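Local coordinates for protein dehydroquinate synthase (Thermus thermophilus, PDB 1UJN) that probably converts 3-deoxy-D-arabino-heptulosonate 7-phosphate to 3-dehydroquinate, using NAD(+) and one divalent zinc or cobalt ion per subunit, on the route to chorismate, at residues 11-16 and 151-156; 28-33 and 83-88. All blocks are in the same frame, centred on the assembly; numbering follows the deposited sequence.

From the N terminus the chain runs through strand 2-6 into strand 12-17, which opens contact 1, and then into strand 31-36, which opens contact 2. Some fifty residues on, after helix 40-50, strand 55-58 and helix 67-80, residues 83-88 come back beside 28-33 and close contact 2. Contact 1 closes last, when 151-156 pairs with 11-16, so that the smaller loop is nested inside the larger. Both pairings are parallel and belong to one mixed sheet. Strand 112-117 stands between 151-155 and 87-92, which explains why the two contacts, with centres about 19 Å apart, do not touch. Each contact joins segments far apart in sequence as neighbouring strands of that sheet.

Contact 1: residues 11-16 and 151-156; sequences PYPILV and GVYAEL
Leu15 lies alongside Tyr153, both side chains leaving the same face of the sheet. Its CB rests 3.9 Å from Tyr153 CD1, its CG 3.8 Å from Tyr153 CE1, and its tip, Leu15 CD2, closes on that same CE1 at 3.6 Å, so the leucine follows one flank of the ring outward. Leu15 CG stands beside its backbone N, anti to the carbonyl carbon (chi1 -75°), which sets the branch along the tyrosine. Farther out, Tyr153 OH comes 3.8 Å from Pro13 CG. With an alanine in place of Tyr153, Leu15 CD2 would probably lose the wall it leans on and be freer to turn, leaving a gap beside Pro13.

Beneath these side chains runs regular parallel pairing: Val152 N donates to Pro13 O, Leu15 N to Val152 O at 2.8 Å (N-H...O 171°), and Ala154 N to Leu15 O. These strands sit between strands 2-6 and 112-117 in the mixed, mostly parallel sheet of the N-terminal alpha/beta (Rossmann-like) domain, which probably binds NAD(+). On the other face Ile14 CG1 packs beside Val152 CB, while the Tyr12 ring brings CE2 to 3.9 Å from Val152 CG2. The Tyr12 hydroxyl is hydrogen-bonded to Ser127 O. On that face too, the side chain of Ala154 is about 8 Å from that of Thr118, a predicted NAD(+) contact.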
loop_
_atom_site.group_PDB
_atom_site.type_symbol
_atom_site.label_atom_id
_atom_site.label_comp_id
_atom_site.label_asym_id
_atom_site.label_seq_id
_atom_site.Cartn_x
_atom_site.Cartn_y
_atom_site.Cartn_z
ATOM N N PRO A 11 -13.467 9.137 -7.376
ATOM C CA PRO A 11 -14.780 8.800 -7.927
ATOM C C PRO A 11 -14.924 7.445 -8.611
ATOM O O PRO A 11 -14.029 6.979 -9.321
ATOM C CB PRO A 11 -15.046 9.951 -8.889
ATOM C CG PRO A 11 -13.681 10.222 -9.430
ATOM C CD PRO A 11 -12.813 10.182 -8.185
ATOM N N TYR A 12 -16.066 6.815 -8.374
ATOM C CA TYR A 12 -16.397 5.539 -8.990
ATOM C C TYR A 12 -17.878 5.256 -8.763
ATOM O O TYR A 12 -18.477 5.742 -7.803
ATOM C CB TYR A 12 -15.548 4.382 -8.433
ATOM C CG TYR A 12 -15.742 4.077 -6.965
ATOM C CD1 TYR A 12 -14.939 4.675 -5.998
ATOM C CD2 TYR A 12 -16.709 3.158 -6.546
ATOM C CE1 TYR A 12 -15.086 4.358 -4.642
ATOM C CE2 TYR A 12 -16.871 2.838 -5.197
ATOM C CZ TYR A 12 -16.052 3.441 -4.253
ATOM O OH TYR A 12 -16.198 3.117 -2.925
ATOM N N PRO A 13 -18.490 4.486 -9.666
ATOM C CA PRO A 13 -19.906 4.124 -9.588
ATOM C C PRO A 13 -20.140 2.826 -8.820
ATOM O O PRO A 13 -19.271 1.955 -8.774
ATOM C CB PRO A 13 -20.284 3.967 -11.048
ATOM C CG PRO A 13 -19.054 3.273 -11.589
ATOM C CD PRO A 13 -17.916 4.067 -10.960
ATOM N N ILE A 14 -21.326 2.713 -8.232
ATOM C CA ILE A 14 -21.734 1.512 -7.513
ATOM C C ILE A 14 -23.081 1.153 -8.128
ATOM O O ILE A 14 -24.039 1.924 -8.028
ATOM C CB ILE A 14 -21.939 1.763 -5.999
ATOM C CG1 ILE A 14 -20.603 2.091 -5.326
ATOM C CG2 ILE A 14 -22.580 0.533 -5.360
ATOM C CD1 ILE A 14 -20.739 2.536 -3.873
ATOM N N LEU A 15 -23.146 -0.000 -8.783
ATOM C CA LEU A 15 -24.385 -0.450 -9.417
ATOM C C LEU A 15 -24.996 -1.569 -8.596
ATOM O O LEU A 15 -24.294 -2.480 -8.164
ATOM C CB LEU A 15 -24.114 -0.978 -10.831
ATOM C CG LEU A 15 -23.841 0.018 -11.962
ATOM C CD1 LEU A 15 -25.116 0.796 -12.285
ATOM C CD2 LEU A 15 -22.716 0.957 -11.552
ATOM N N VAL A 16 -26.308 -1.505 -8.388
ATOM C CA VAL A 16 -27.007 -2.539 -7.632
ATOM C C VAL A 16 -28.281 -2.897 -8.397
ATOM O O VAL A 16 -29.133 -2.042 -8.614
ATOM C CB VAL A 16 -27.394 -2.041 -6.221
ATOM C CG1 VAL A 16 -28.035 -3.177 -5.429
ATOM C CG2 VAL A 16 -26.159 -1.510 -5.495
ATOM N N GLY A 151 -14.871 0.561 -9.741
ATOM C CA GLY A 151 -16.307 0.383 -9.885
ATOM C C GLY A 151 -16.773 -0.785 -9.030
ATOM O O GLY A 151 -15.990 -1.696 -8.752
ATOM N N VAL A 152 -18.035 -0.754 -8.596
ATOM C CA VAL A 152 -18.612 -1.835 -7.787
ATOM C C VAL A 152 -19.894 -2.258 -8.493
ATOM O O VAL A 152 -20.743 -1.421 -8.790
ATOM C CB VAL A 152 -18.965 -1.373 -6.362
ATOM C CG1 VAL A 152 -19.617 -2.520 -5.583
ATOM C CG2 VAL A 152 -17.703 -0.916 -5.636
ATOM N N TYR A 153 -20.024 -3.552 -8.758
ATOM C CA TYR A 153 -21.183 -4.080 -9.469
ATOM C C TYR A 153 -21.799 -5.223 -8.686
ATOM O O TYR A 153 -21.259 -6.330 -8.663
ATOM C CB TYR A 153 -20.732 -4.534 -10.861
ATOM C CG TYR A 153 -20.144 -3.386 -11.656
ATOM C CD1 TYR A 153 -20.962 -2.564 -12.431
ATOM C CD2 TYR A 153 -18.791 -3.046 -11.540
ATOM C CE1 TYR A 153 -20.450 -1.429 -13.066
ATOM C CE2 TYR A 153 -18.274 -1.909 -12.165
ATOM C CZ TYR A 153 -19.111 -1.108 -12.922
ATOM O OH TYR A 153 -18.632 0.044 -13.510
ATOM N N ALA A 154 -22.931 -4.930 -8.045
ATOM C CA ALA A 154 -23.658 -5.886 -7.211
ATOM C C ALA A 154 -24.817 -6.528 -7.955
ATOM O O ALA A 154 -25.886 -5.928 -8.102
ATOM C CB ALA A 154 -24.175 -5.189 -5.950
ATOM N N GLU A 155 -24.584 -7.748 -8.421
ATOM C CA GLU A 155 -25.578 -8.517 -9.155
ATOM C C GLU A 155 -26.459 -9.217 -8.136
ATOM O O GLU A 155 -26.034 -10.177 -7.502
ATOM C CB GLU A 155 -24.878 -9.551 -10.035
ATOM C CG GLU A 155 -25.822 -10.489 -10.765
ATOM C CD GLU A 155 -26.888 -9.743 -11.528
ATOM O OE1 GLU A 155 -26.536 -8.933 -12.416
ATOM O OE2 GLU A 155 -28.083 -9.964 -11.236
ATOM N N LEU A 156 -27.686 -8.737 -7.982
ATOM C CA LEU A 156 -28.603 -9.318 -7.011
ATOM C C LEU A 156 -28.916 -10.793 -7.274
ATOM O O LEU A 156 -29.205 -11.540 -6.346
ATOM C CB LEU A 156 -29.889 -8.483 -6.953
ATOM C CG LEU A 156 -29.629 -7.016 -6.577
ATOM C CD1 LEU A 156 -30.936 -6.239 -6.543
ATOM C CD2 LEU A 156 -28.936 -6.949 -5.221
#

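Contact 2: residues 28-33 and 83-88; sequences AGPAAL and PRNATL
The carboxamide of Asn85 lies against the ring of Pro30, which also meets the puckered ring of Pro83. Pro30 CD approaches the amide obliquely from one face, 3.6 Å from Asn85 ND2 and only slightly farther from its OD1, with the two side chains crossing at about a right angle. At the amide's nitrogen end, water 1 accepts a hydrogen bond from Asn85 ND2 (2.9 Å) and donates one to Ala28 O. Farther round the proline ring, Pro30 CG touches Pro83 CG at 3.7 Å. Asn85 CG stands between its backbone N and carbonyl carbon (chi1 67°), which swings the amide over to Pro30 from the type I turn of Pro83 to Ala86.

Past the turn, parallel pairing begins. Thr87 N donates to Pro30 O at 3.0 Å, tilted 25° from the carbonyl plane, and Ala32 N donates to Thr87 O at 3.1 Å. Pro30 O is gripped a second time by water 2 (2.7 Å), which also donates to Asn85 O and accepts from Thr87 OG1, pinning the threonine hydroxyl to the turn. Leu88 CD1 lies over the Ala32 carbonyl, 3.7 Å from Ala32 O, and comes to 4.2 Å from Ala32 CB.

Ala32 turns to Trp76 and Leu77 of helix 67-80, the crossover from strand 55-58 to strand 87-92, whereas Leu33 packs on helix 40-50. Arg84, at the turn, packs on Phe146 of the second subunit. Strand 31-36 lies between 55-58 and 87-92, with helix 67-80 over Ala32 and helix 40-50 over Leu33.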
loop_
_atom_site.group_PDB
_atom_site.type_symbol
_atom_site.label_atom_id
_atom_site.label_comp_id
_atom_site.label_asym_id
_atom_site.label_seq_id
_atom_site.Cartn_x
_atom_site.Cartn_y
_atom_site.Cartn_z
ATOM N N ALA A 28 -9.963 -1.974 -20.905
ATOM C CA ALA A 28 -9.045 -1.309 -21.826
ATOM C C ALA A 28 -7.633 -1.884 -21.781
ATOM O O ALA A 28 -6.727 -1.358 -22.424
ATOM C CB ALA A 28 -9.005 0.181 -21.526
ATOM N N GLY A 29 -7.446 -2.955 -21.020
ATOM C CA GLY A 29 -6.131 -3.564 -20.926
ATOM C C GLY A 29 -6.228 -4.986 -20.417
ATOM O O GLY A 29 -7.332 -5.522 -20.300
ATOM N N PRO A 30 -5.092 -5.631 -20.109
ATOM C CA PRO A 30 -5.124 -7.009 -19.610
ATOM C C PRO A 30 -5.905 -7.109 -18.300
ATOM O O PRO A 30 -6.174 -6.090 -17.647
ATOM C CB PRO A 30 -3.642 -7.361 -19.455
ATOM C CG PRO A 30 -2.850 -6.368 -20.251
ATOM C CD PRO A 30 -3.711 -5.131 -20.201
ATOM N N ALA A 31 -6.279 -8.327 -17.921
ATOM C CA ALA A 31 -7.056 -8.522 -16.700
ATOM C C ALA A 31 -6.957 -9.929 -16.130
ATOM O O ALA A 31 -6.547 -10.871 -16.812
ATOM C CB ALA A 31 -8.523 -8.175 -16.974
ATOM N N ALA A 32 -7.341 -10.056 -14.863
ATOM C CA ALA A 32 -7.340 -11.331 -14.167
ATOM C C ALA A 32 -8.532 -11.270 -13.224
ATOM O O ALA A 32 -8.950 -10.180 -12.825
ATOM C CB ALA A 32 -6.043 -11.512 -13.383
ATOM N N LEU A 33 -9.089 -12.423 -12.875
ATOM C CA LEU A 33 -10.249 -12.442 -11.999
ATOM C C LEU A 33 -10.042 -13.415 -10.845
ATOM O O LEU A 33 -9.698 -14.576 -11.049
ATOM C CB LEU A 33 -11.511 -12.810 -12.804
ATOM C CG LEU A 33 -12.885 -12.733 -12.119
ATOM C CD1 LEU A 33 -13.975 -12.586 -13.180
ATOM C CD2 LEU A 33 -13.121 -13.982 -11.267
ATOM N N PRO A 83 0.794 -6.695 -16.565
ATOM C CA PRO A 83 1.408 -5.372 -16.448
ATOM C C PRO A 83 0.651 -4.394 -15.553
ATOM O O PRO A 83 -0.434 -4.692 -15.054
ATOM C CB PRO A 83 1.482 -4.905 -17.898
ATOM C CG PRO A 83 0.234 -5.475 -18.477
ATOM C CD PRO A 83 0.173 -6.867 -17.894
ATOM N N ARG A 84 1.238 -3.216 -15.372
ATOM C CA ARG A 84 0.694 -2.164 -14.501
ATOM C C ARG A 84 -0.670 -1.624 -14.978
ATOM O O ARG A 84 -1.430 -1.031 -14.224
ATOM C CB ARG A 84 1.711 -1.024 -14.435
ATOM C CG ARG A 84 1.613 -0.235 -13.130
ATOM C CD ARG A 84 2.706 0.835 -13.019
ATOM N NE ARG A 84 2.186 2.033 -12.351
ATOM C CZ ARG A 84 3.085 2.880 -11.816
ATOM N NH1 ARG A 84 4.378 2.623 -11.906
ATOM N NH2 ARG A 84 2.662 3.987 -11.198
ATOM N N ASN A 85 -1.008 -1.803 -16.253
ATOM C CA ASN A 85 -2.293 -1.303 -16.736
ATOM C C ASN A 85 -3.355 -2.397 -16.680
ATOM O O ASN A 85 -4.438 -2.261 -17.252
ATOM C CB ASN A 85 -2.167 -0.747 -18.163
ATOM C CG ASN A 85 -1.865 -1.817 -19.192
ATOM O OD1 ASN A 85 -1.041 -2.700 -18.964
ATOM N ND2 ASN A 85 -2.520 -1.728 -20.344
ATOM N N ALA A 86 -3.046 -3.481 -15.974
ATOM C CA ALA A 86 -3.992 -4.581 -15.831
ATOM C C ALA A 86 -5.072 -4.226 -14.806
ATOM O O ALA A 86 -4.898 -3.330 -13.971
ATOM C CB ALA A 86 -3.262 -5.855 -15.397
ATOM N N THR A 87 -6.190 -4.935 -14.885
ATOM C CA THR A 87 -7.295 -4.735 -13.957
ATOM C C THR A 87 -7.589 -6.059 -13.272
ATOM O O THR A 87 -7.663 -7.102 -13.926
ATOM C CB THR A 87 -8.582 -4.289 -14.684
ATOM O OG1 THR A 87 -8.351 -3.045 -15.352
ATOM C CG2 THR A 87 -9.729 -4.115 -13.685
ATOM N N LEU A 88 -7.750 -6.020 -11.954
ATOM C CA LEU A 88 -8.071 -7.226 -11.196
ATOM C C LEU A 88 -9.559 -7.193 -10.873
ATOM O O LEU A 88 -10.041 -6.232 -10.277
ATOM C CB LEU A 88 -7.282 -7.265 -9.880
ATOM C CG LEU A 88 -7.541 -8.486 -8.985
ATOM C CD1 LEU A 88 -7.018 -9.745 -9.678
ATOM C CD2 LEU A 88 -6.844 -8.312 -7.649
HETATM O O HOH W 1 -4.635 -0.000 -21.206
HETATM O O HOH W 2 -6.997 -3.551 -17.755
#